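PDB 2VOZ: iron uptake protein A2 from Synechocystis sp., which binds ferric iron and probably serves as a periplasmic substrate-binding subunit of an ABC transporter that imports Fe(3+). Local coordinates for residues B[132-137]-B[243-248]; B[138-143]-B[217-222]; B[226-231]-B[311-316]. All coordinates share one frame; numbering follows the deposited sequence.

Contacts 1 and 2 adjoin, with centres about 6 Å apart: strand 124-136 pairs with 245-248 in contact 1 and with 219-223, part of contact 2, along its other edge, for example through Y134 N to A220 O at 2.9 Å. Contact 3 has its centre about 12 Å from that of contact 1, and the two are tied by Y227 OH and V245 O, 2.9 Å apart. Strand 219-223 runs into helix 224-232, which carries Y225 and Y226, two of the iron-binding residues; no iron is present in this apo model. Contact 3 contains Y226, the side chain of Y134 in contact 1 comes to about 5 Å from that of Y226, and contact 2 lies away from the site.

Contact 1 (B[132-137]-B[243-248]); sequences VLYYSR and EKVSLF. With SO4 (sulfate ion), chain E.
Y135 lays one face of its ring over S246, whose CB sits 4.0 Å from the ring centroid in a CH-pi contact, and the ring edge meets F248 CB at CE1. With chi1 at 67°, Y135 CG stands between its backbone N and carbonyl carbon, which swings the ring across to the partner strand. S246 OG is shared: R137 reaches it with NH1, 2.9 Å away and close to the guanidinium plane, while OG itself donates to sulfate O2. A bend at chi3 (57°) curls the arginine round to the serine. The sulfate, probably from the crystallisation liquor, also takes a bond at 176° from L247 N to its O1. On the same face L133 and F248 lie side by side, with L133 CD1 4.0 Å from F248 CD2. On the face of Y134, V245 and L247 the contact is mostly apolar: Y134 turns its CE2 to L247 CB at 3.7 Å and its CB rests on V245 CG1. V132 CG2 meets L247 CG, the two side chains nearly at right angles. Paired backbone bonds at L133/F248 and Y135/S246 set this antiparallel register, and R137 N to K244 O, 2.9 Å, extends it to the end of helix 236-244. Strand 124-136 is held between 245-248 and 219-223, with I209 and I212 of helix 205-213 packed against Y134 and Y227 of helix 224-232 against its ring.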
loop_
_atom_site.group_PDB
_atom_site.type_symbol
_atom_site.label_atom_id
_atom_site.label_comp_id
_atom_site.label_asym_id
_atom_site.label_seq_id
_atom_site.Cartn_x
_atom_site.Cartn_y
_atom_site.Cartn_z
ATOM N N VAL B 132 -2.047 0.639 30.151
ATOM C CA VAL B 132 -0.992 0.954 31.094
ATOM C C VAL B 132 -0.969 2.446 31.403
ATOM O O VAL B 132 -1.787 3.206 30.896
ATOM C CB VAL B 132 0.388 0.522 30.546
ATOM C CG1 VAL B 132 0.476 -1.016 30.410
ATOM C CG2 VAL B 132 0.744 1.242 29.201
ATOM N N LEU B 133 -0.010 2.853 32.233
ATOM C CA LEU B 133 0.197 4.262 32.493
ATOM C C LEU B 133 1.442 4.725 31.784
ATOM O O LEU B 133 2.412 3.943 31.612
ATOM C CB LEU B 133 0.376 4.504 33.982
ATOM C CG LEU B 133 -0.711 3.946 34.900
ATOM C CD1 LEU B 133 -0.559 4.465 36.348
ATOM C CD2 LEU B 133 -2.086 4.299 34.372
ATOM N N TYR B 134 1.394 5.977 31.350
ATOM C CA TYR B 134 2.545 6.657 30.777
ATOM C C TYR B 134 2.826 7.859 31.649
ATOM O O TYR B 134 1.905 8.498 32.165
ATOM C CB TYR B 134 2.259 7.087 29.339
ATOM C CG TYR B 134 2.143 5.866 28.467
ATOM C CD1 TYR B 134 0.902 5.355 28.115
ATOM C CD2 TYR B 134 3.278 5.168 28.082
ATOM C CE1 TYR B 134 0.783 4.212 27.316
ATOM C CE2 TYR B 134 3.181 4.028 27.295
ATOM C CZ TYR B 134 1.929 3.556 26.922
ATOM O OH TYR B 134 1.864 2.429 26.137
ATOM N N TYR B 135 4.094 8.183 31.826
ATOM C CA TYR B 135 4.401 9.312 32.719
ATOM C C TYR B 135 5.574 10.115 32.229
ATOM O O TYR B 135 6.481 9.585 31.573
ATOM C CB TYR B 135 4.638 8.837 34.164
ATOM C CG TYR B 135 5.897 7.993 34.349
ATOM C CD1 TYR B 135 5.844 6.586 34.236
ATOM C CD2 TYR B 135 7.151 8.617 34.612
ATOM C CE1 TYR B 135 6.987 5.789 34.410
ATOM C CE2 TYR B 135 8.288 7.825 34.813
ATOM C CZ TYR B 135 8.202 6.432 34.689
ATOM O OH TYR B 135 9.358 5.672 34.828
ATOM N N SER B 136 5.549 11.399 32.572
ATOM C CA SER B 136 6.621 12.321 32.254
ATOM C C SER B 136 7.870 11.929 33.047
ATOM O O SER B 136 7.860 11.951 34.268
ATOM C CB SER B 136 6.210 13.740 32.700
ATOM O OG SER B 136 7.285 14.651 32.538
ATOM N N ARG B 137 8.948 11.642 32.350
ATOM C CA ARG B 137 10.199 11.252 33.013
ATOM C C ARG B 137 10.719 12.411 33.874
ATOM O O ARG B 137 11.205 12.181 34.976
ATOM C CB ARG B 137 11.214 10.845 31.975
ATOM C CG ARG B 137 10.859 9.522 31.374
ATOM C CD ARG B 137 11.873 9.022 30.326
ATOM N NE ARG B 137 13.229 8.925 30.860
ATOM C CZ ARG B 137 13.677 7.963 31.668
ATOM N NH1 ARG B 137 12.869 6.987 32.094
ATOM N NH2 ARG B 137 14.952 7.987 32.073
ATOM N N GLU B 243 11.766 9.482 24.635
ATOM C CA GLU B 243 12.801 9.995 25.547
ATOM C C GLU B 243 12.199 10.715 26.707
ATOM O O GLU B 243 12.819 10.811 27.750
ATOM C CB GLU B 243 13.766 10.922 24.812
ATOM C CG GLU B 243 14.873 10.084 24.164
ATOM C CD GLU B 243 15.430 10.692 22.895
ATOM O OE1 GLU B 243 15.189 11.908 22.644
ATOM O OE2 GLU B 243 16.106 9.934 22.141
ATOM N N LYS B 244 11.008 11.252 26.514
ATOM C CA LYS B 244 10.384 12.141 27.496
ATOM C C LYS B 244 9.343 11.459 28.364
ATOM O O LYS B 244 8.984 11.956 29.433
ATOM C CB LYS B 244 9.770 13.350 26.806
ATOM C CG LYS B 244 10.844 14.335 26.345
ATOM C CD LYS B 244 10.229 15.585 25.746
ATOM C CE LYS B 244 11.330 16.588 25.401
ATOM N NZ LYS B 244 11.870 17.151 26.674
ATOM N N VAL B 245 8.867 10.319 27.892
ATOM C CA VAL B 245 7.725 9.626 28.523
ATOM C C VAL B 245 8.105 8.178 28.721
ATOM O O VAL B 245 8.740 7.597 27.834
ATOM C CB VAL B 245 6.476 9.723 27.589
ATOM C CG1 VAL B 245 5.296 8.966 28.213
ATOM C CG2 VAL B 245 6.113 11.198 27.297
ATOM N N SER B 246 7.770 7.579 29.881
ATOM C CA SER B 246 8.030 6.149 30.102
ATOM C C SER B 246 6.731 5.387 30.319
ATOM O O SER B 246 5.714 5.966 30.681
ATOM C CB SER B 246 8.968 5.906 31.285
ATOM O OG SER B 246 10.315 6.303 30.950
ATOM N N LEU B 247 6.800 4.076 30.104
ATOM C CA LEU B 247 5.650 3.183 30.278
ATOM C C LEU B 247 5.741 2.594 31.695
ATOM O O LEU B 247 6.798 2.135 32.116
ATOM C CB LEU B 247 5.724 2.065 29.224
ATOM C CG LEU B 247 4.621 0.998 29.196
ATOM C CD1 LEU B 247 4.586 0.425 27.789
ATOM C CD2 LEU B 247 4.879 -0.130 30.180
ATOM N N PHE B 248 4.626 2.593 32.417
ATOM C CA PHE B 248 4.553 1.996 33.745
ATOM C C PHE B 248 3.395 1.001 33.774
ATOM O O PHE B 248 2.256 1.397 33.461
ATOM C CB PHE B 248 4.301 3.110 34.782
ATOM C CG PHE B 248 4.115 2.602 36.189
ATOM C CD1 PHE B 248 5.248 2.337 37.004
ATOM C CD2 PHE B 248 2.838 2.398 36.707
ATOM C CE1 PHE B 248 5.074 1.860 38.324
ATOM C CE2 PHE B 248 2.651 1.904 38.023
ATOM C CZ PHE B 248 3.770 1.645 38.828
HETATM S S SO4 E . 10.623 2.694 29.392
HETATM O O1 SO4 E . 9.208 3.002 29.168
HETATM O O2 SO4 E . 11.422 3.915 29.679
HETATM O O3 SO4 E . 10.771 1.764 30.529
HETATM O O4 SO4 E . 11.184 2.046 28.195
HETATM O O HOH W 1 7.629 14.788 29.854
#

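Contact 2 (B[138-143]-B[217-222]); sequences DRVNPA and GDVAIA
D218 OD1 is met by R139 from above the carboxylate plane, not within it. R139 NE lies 2.7 Å from D218 OD1, 53° out of the carboxylate plane, although the oxygen sits almost in the plane of the guanidinium; the two flat groups are turned 47° apart. NH1 adds a weak bond to the same oxygen and a shorter one, 2.9 Å, to G217 O, reached from above the carbonyl plane but again at the guanidinium edge. The bend at chi3 (-62°) brings NE to D218 OD1 and NH1 within reach of G217 O, and NH1 also donates to I212 O of helix 205-213. The second carboxylate oxygen, D218 OD2, accepts from a water at 2.7 Å that also donates to R139 O. Beside this polar group, V140 CG2 rests on D218 CB at 3.6 Å and touches V219 CG2. An alanine in place of D218 is likely to leave the R139 guanidinium without its counter-charge and the bridging water without one of its two acceptors. Further along the loop, N141 OD1 accepts from A143 N, forming an Asx turn just where the 3-10 segment begins. The salt bridge ties the loop after strand 124-136 to the residues leading into its antiparallel neighbour 219-223, in the periplasmic binding protein fold to which this family belongs.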
loop_
_atom_site.group_PDB
_atom_site.type_symbol
_atom_site.label_atom_id
_atom_site.label_comp_id
_atom_site.label_asym_id
_atom_site.label_seq_id
_atom_site.Cartn_x
_atom_site.Cartn_y
_atom_site.Cartn_z
ATOM N N ASP B 138 10.547 13.645 33.392
ATOM C CA ASP B 138 11.060 14.806 34.099
ATOM C C ASP B 138 10.172 15.208 35.275
ATOM O O ASP B 138 10.678 15.698 36.303
ATOM C CB ASP B 138 11.218 15.979 33.132
ATOM C CG ASP B 138 12.377 15.793 32.165
ATOM O OD1 ASP B 138 12.505 16.627 31.249
ATOM O OD2 ASP B 138 13.162 14.825 32.297
ATOM N N ARG B 139 8.859 14.987 35.155
ATOM C CA ARG B 139 7.933 15.549 36.151
ATOM C C ARG B 139 7.253 14.578 37.094
ATOM O O ARG B 139 6.565 14.999 38.036
ATOM C CB ARG B 139 6.870 16.409 35.458
ATOM C CG ARG B 139 7.439 17.508 34.554
ATOM C CD ARG B 139 6.358 18.412 34.035
ATOM N NE ARG B 139 5.400 17.654 33.201
ATOM C CZ ARG B 139 5.587 17.350 31.917
ATOM N NH1 ARG B 139 4.634 16.664 31.259
ATOM N NH2 ARG B 139 6.677 17.780 31.228
ATOM N N VAL B 140 7.403 13.294 36.819
ATOM C CA VAL B 140 6.829 12.250 37.644
ATOM C C VAL B 140 7.865 11.269 38.058
ATOM O O VAL B 140 8.646 10.790 37.234
ATOM C CB VAL B 140 5.709 11.475 36.892
ATOM C CG1 VAL B 140 5.204 10.315 37.753
ATOM C CG2 VAL B 140 4.587 12.429 36.497
ATOM N N ASN B 141 7.826 10.930 39.349
ATOM C CA ASN B 141 8.647 9.914 39.922
ATOM C C ASN B 141 7.786 8.643 39.924
ATOM O O ASN B 141 6.718 8.664 40.544
ATOM C CB ASN B 141 8.973 10.353 41.352
ATOM C CG ASN B 141 9.842 9.350 42.089
ATOM O OD1 ASN B 141 9.885 8.185 41.745
ATOM N ND2 ASN B 141 10.538 9.821 43.127
ATOM N N PRO B 142 8.239 7.553 39.257
ATOM C CA PRO B 142 7.383 6.381 39.179
ATOM C C PRO B 142 7.102 5.710 40.525
ATOM O O PRO B 142 6.145 4.953 40.614
ATOM C CB PRO B 142 8.151 5.421 38.275
ATOM C CG PRO B 142 9.577 5.883 38.327
ATOM C CD PRO B 142 9.520 7.340 38.540
ATOM N N ALA B 143 7.890 6.014 41.564
ATOM C CA ALA B 143 7.548 5.518 42.916
ATOM C C ALA B 143 6.186 6.038 43.376
ATOM O O ALA B 143 5.537 5.436 44.248
ATOM C CB ALA B 143 8.626 5.911 43.922
ATOM N N GLY B 217 -0.019 17.429 30.323
ATOM C CA GLY B 217 -0.353 16.693 31.567
ATOM C C GLY B 217 0.836 15.824 31.896
ATOM O O GLY B 217 1.835 15.869 31.167
ATOM N N ASP B 218 0.750 14.996 32.947
ATOM C CA ASP B 218 1.924 14.270 33.422
ATOM C C ASP B 218 1.774 12.751 33.425
ATOM O O ASP B 218 2.770 12.032 33.445
ATOM C CB ASP B 218 2.262 14.692 34.858
ATOM C CG ASP B 218 2.734 16.129 34.971
ATOM O OD1 ASP B 218 2.892 16.849 33.952
ATOM O OD2 ASP B 218 2.939 16.541 36.139
ATOM N N VAL B 219 0.528 12.278 33.454
ATOM C CA VAL B 219 0.232 10.817 33.512
ATOM C C VAL B 219 -0.920 10.533 32.562
ATOM O O VAL B 219 -1.936 11.216 32.605
ATOM C CB VAL B 219 -0.155 10.312 34.934
ATOM C CG1 VAL B 219 -0.463 8.815 34.893
ATOM C CG2 VAL B 219 0.971 10.629 35.940
ATOM N N ALA B 220 -0.724 9.573 31.660
ATOM C CA ALA B 220 -1.777 9.218 30.698
ATOM C C ALA B 220 -2.130 7.770 30.891
ATOM O O ALA B 220 -1.299 6.975 31.384
ATOM C CB ALA B 220 -1.327 9.432 29.271
ATOM N N ILE B 221 -3.365 7.428 30.494
ATOM C CA ILE B 221 -3.792 6.031 30.437
ATOM C C ILE B 221 -3.938 5.692 28.962
ATOM O O ILE B 221 -4.630 6.418 28.237
ATOM C CB ILE B 221 -5.151 5.848 31.137
ATOM C CG1 ILE B 221 -5.032 6.269 32.624
ATOM C CG2 ILE B 221 -5.608 4.371 31.052
ATOM C CD1 ILE B 221 -6.368 6.213 33.403
ATOM N N ALA B 222 -3.221 4.669 28.495
ATOM C CA ALA B 222 -3.283 4.278 27.072
ATOM C C ALA B 222 -2.769 2.877 26.930
ATOM O O ALA B 222 -2.202 2.319 27.859
ATOM C CB ALA B 222 -2.501 5.240 26.168
HETATM O O HOH W 2 3.763 15.297 38.400
#

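Contact 3 (B[226-231]-B[311-316]); sequences YYIRLQ and PVLAAH
I228 pushes its CD1 methyl against the H316 ring, 3.6 Å from H316 CD2, as the two side chains run antiparallel alongside one another. The isoleucine's other branch, CG2, meets V312 CG1 at 3.7 Å, and its CG1 touches L313 CD1, the two side chains lying at about a right angle, so I228 touches three residues of 311-316. H316 also holds Q231: its NE2 donates to Q231 OE1 at 2.7 Å in a bond of 179°, with the oxygen in the ring plane, though the donor is tilted from the amide plane. The amide and ring planes are 75° apart. Q231 is extended beyond CG, which carries OE1 to the ring, while its NE2 donates to a water that also hydrogen-bonds V312 O. The Y227 ring meets the imidazole rim to rim, with Y227 CE2 3.7 Å from H316 CE1 and the planes at 80°; its hydroxyl goes to V245 O of strand 245-248. Helix 224-232, which carries Y225 and Y226 at its N-terminal end, is joined here to helix 311-314 and the residues after it, and V312 also packs on S33 of the second subunit. H316 NE2 therefore carries a proton, and a sulfate about 3 Å from the side chain would tend to favour positive charge on the ring; the near-straight bond and the I228 methyl are likely to fix the ring's rotation and hold Q231's amide.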
loop_
_atom_site.group_PDB
_atom_site.type_symbol
_atom_site.label_atom_id
_atom_site.label_comp_id
_atom_site.label_asym_id
_atom_site.label_seq_id
_atom_site.Cartn_x
_atom_site.Cartn_y
_atom_site.Cartn_z
ATOM N N TYR B 226 0.824 1.224 21.623
ATOM C CA TYR B 226 1.071 2.544 21.069
ATOM C C TYR B 226 2.457 3.045 21.377
ATOM O O TYR B 226 3.059 3.735 20.549
ATOM C CB TYR B 226 0.046 3.550 21.587
ATOM C CG TYR B 226 -1.328 3.214 21.107
ATOM C CD1 TYR B 226 -1.646 3.300 19.739
ATOM C CD2 TYR B 226 -2.308 2.809 22.013
ATOM C CE1 TYR B 226 -2.923 2.964 19.285
ATOM C CE2 TYR B 226 -3.588 2.476 21.564
ATOM C CZ TYR B 226 -3.882 2.570 20.209
ATOM O OH TYR B 226 -5.146 2.211 19.769
ATOM N N TYR B 227 2.970 2.718 22.561
ATOM C CA TYR B 227 4.318 3.144 22.886
ATOM C C TYR B 227 5.371 2.362 22.087
ATOM O O TYR B 227 6.382 2.929 21.657
ATOM C CB TYR B 227 4.533 3.017 24.380
ATOM C CG TYR B 227 5.826 3.629 24.894
ATOM C CD1 TYR B 227 5.890 4.978 25.279
ATOM C CD2 TYR B 227 6.971 2.866 24.993
ATOM C CE1 TYR B 227 7.070 5.535 25.769
ATOM C CE2 TYR B 227 8.159 3.412 25.484
ATOM C CZ TYR B 227 8.200 4.740 25.878
ATOM O OH TYR B 227 9.403 5.236 26.347
ATOM N N ILE B 228 5.092 1.083 21.864
ATOM C CA ILE B 228 6.000 0.248 21.056
ATOM C C ILE B 228 6.110 0.836 19.657
ATOM O O ILE B 228 7.210 0.884 19.093
ATOM C CB ILE B 228 5.594 -1.250 21.066
ATOM C CG1 ILE B 228 5.290 -1.753 22.491
ATOM C CG2 ILE B 228 6.700 -2.088 20.376
ATOM C CD1 ILE B 228 6.470 -1.541 23.495
ATOM N N ARG B 229 4.997 1.339 19.096
ATOM C CA ARG B 229 5.053 1.988 17.769
ATOM C C ARG B 229 6.019 3.129 17.770
ATOM O O ARG B 229 6.804 3.253 16.860
ATOM C CB ARG B 229 3.710 2.581 17.347
ATOM C CG ARG B 229 2.719 1.561 17.016
ATOM C CD ARG B 229 1.427 2.219 16.550
ATOM N NE ARG B 229 0.368 1.222 16.570
ATOM C CZ ARG B 229 -0.911 1.500 16.350
ATOM N NH1 ARG B 229 -1.796 0.521 16.422
ATOM N NH2 ARG B 229 -1.293 2.746 16.033
ATOM N N LEU B 230 5.923 3.979 18.793
ATOM C CA LEU B 230 6.781 5.167 18.891
ATOM C C LEU B 230 8.259 4.748 18.998
ATOM O O LEU B 230 9.094 5.316 18.300
ATOM C CB LEU B 230 6.388 6.029 20.095
ATOM C CG LEU B 230 5.017 6.703 19.935
ATOM C CD1 LEU B 230 4.664 7.446 21.254
ATOM C CD2 LEU B 230 5.033 7.679 18.761
ATOM N N GLN B 231 8.550 3.700 19.789
ATOM C CA GLN B 231 9.924 3.215 19.960
ATOM C C GLN B 231 10.501 2.750 18.611
ATOM O O GLN B 231 11.690 2.953 18.304
ATOM C CB GLN B 231 9.955 2.077 20.976
ATOM C CG GLN B 231 9.741 2.529 22.430
ATOM C CD GLN B 231 9.913 1.367 23.363
ATOM O OE1 GLN B 231 8.945 0.659 23.672
ATOM N NE2 GLN B 231 11.159 1.134 23.799
ATOM N N PRO B 311 10.575 -8.335 20.774
ATOM C CA PRO B 311 11.666 -7.938 21.702
ATOM C C PRO B 311 11.514 -6.546 22.327
ATOM O O PRO B 311 11.833 -6.372 23.509
ATOM C CB PRO B 311 12.929 -8.015 20.837
ATOM C CG PRO B 311 12.571 -8.776 19.631
ATOM C CD PRO B 311 11.086 -8.754 19.447
ATOM N N VAL B 312 11.068 -5.562 21.539
ATOM C CA VAL B 312 10.844 -4.204 22.051
ATOM C C VAL B 312 9.761 -4.226 23.147
ATOM O O VAL B 312 9.919 -3.620 24.217
ATOM C CB VAL B 312 10.467 -3.222 20.905
ATOM C CG1 VAL B 312 10.245 -1.794 21.476
ATOM C CG2 VAL B 312 11.605 -3.154 19.873
ATOM N N LEU B 313 8.662 -4.933 22.898
ATOM C CA LEU B 313 7.609 -5.050 23.909
ATOM C C LEU B 313 8.145 -5.819 25.128
ATOM O O LEU B 313 7.923 -5.406 26.259
ATOM C CB LEU B 313 6.391 -5.758 23.304
ATOM C CG LEU B 313 5.245 -6.060 24.260
ATOM C CD1 LEU B 313 4.714 -4.715 24.873
ATOM C CD2 LEU B 313 4.154 -6.779 23.482
ATOM N N ALA B 314 8.868 -6.915 24.879
ATOM C CA ALA B 314 9.351 -7.799 25.953
ATOM C C ALA B 314 10.330 -7.067 26.879
ATOM O O ALA B 314 10.420 -7.406 28.052
ATOM C CB ALA B 314 10.001 -9.051 25.372
ATOM N N ALA B 315 11.036 -6.063 26.352
ATOM C CA ALA B 315 12.049 -5.324 27.151
ATOM C C ALA B 315 11.406 -4.471 28.246
ATOM O O ALA B 315 12.103 -3.956 29.130
ATOM C CB ALA B 315 12.915 -4.486 26.277
ATOM N N HIS B 316 10.085 -4.280 28.174
ATOM C CA HIS B 316 9.375 -3.581 29.245
ATOM C C HIS B 316 9.059 -4.480 30.434
ATOM O O HIS B 316 8.549 -4.013 31.442
ATOM C CB HIS B 316 8.078 -2.966 28.698
ATOM C CG HIS B 316 8.331 -1.808 27.807
ATOM N ND1 HIS B 316 8.562 -0.545 28.298
ATOM C CD2 HIS B 316 8.416 -1.720 26.463
ATOM C CE1 HIS B 316 8.770 0.282 27.288
ATOM N NE2 HIS B 316 8.668 -0.400 26.161
HETATM O O HOH W 3 11.700 -1.560 24.976
#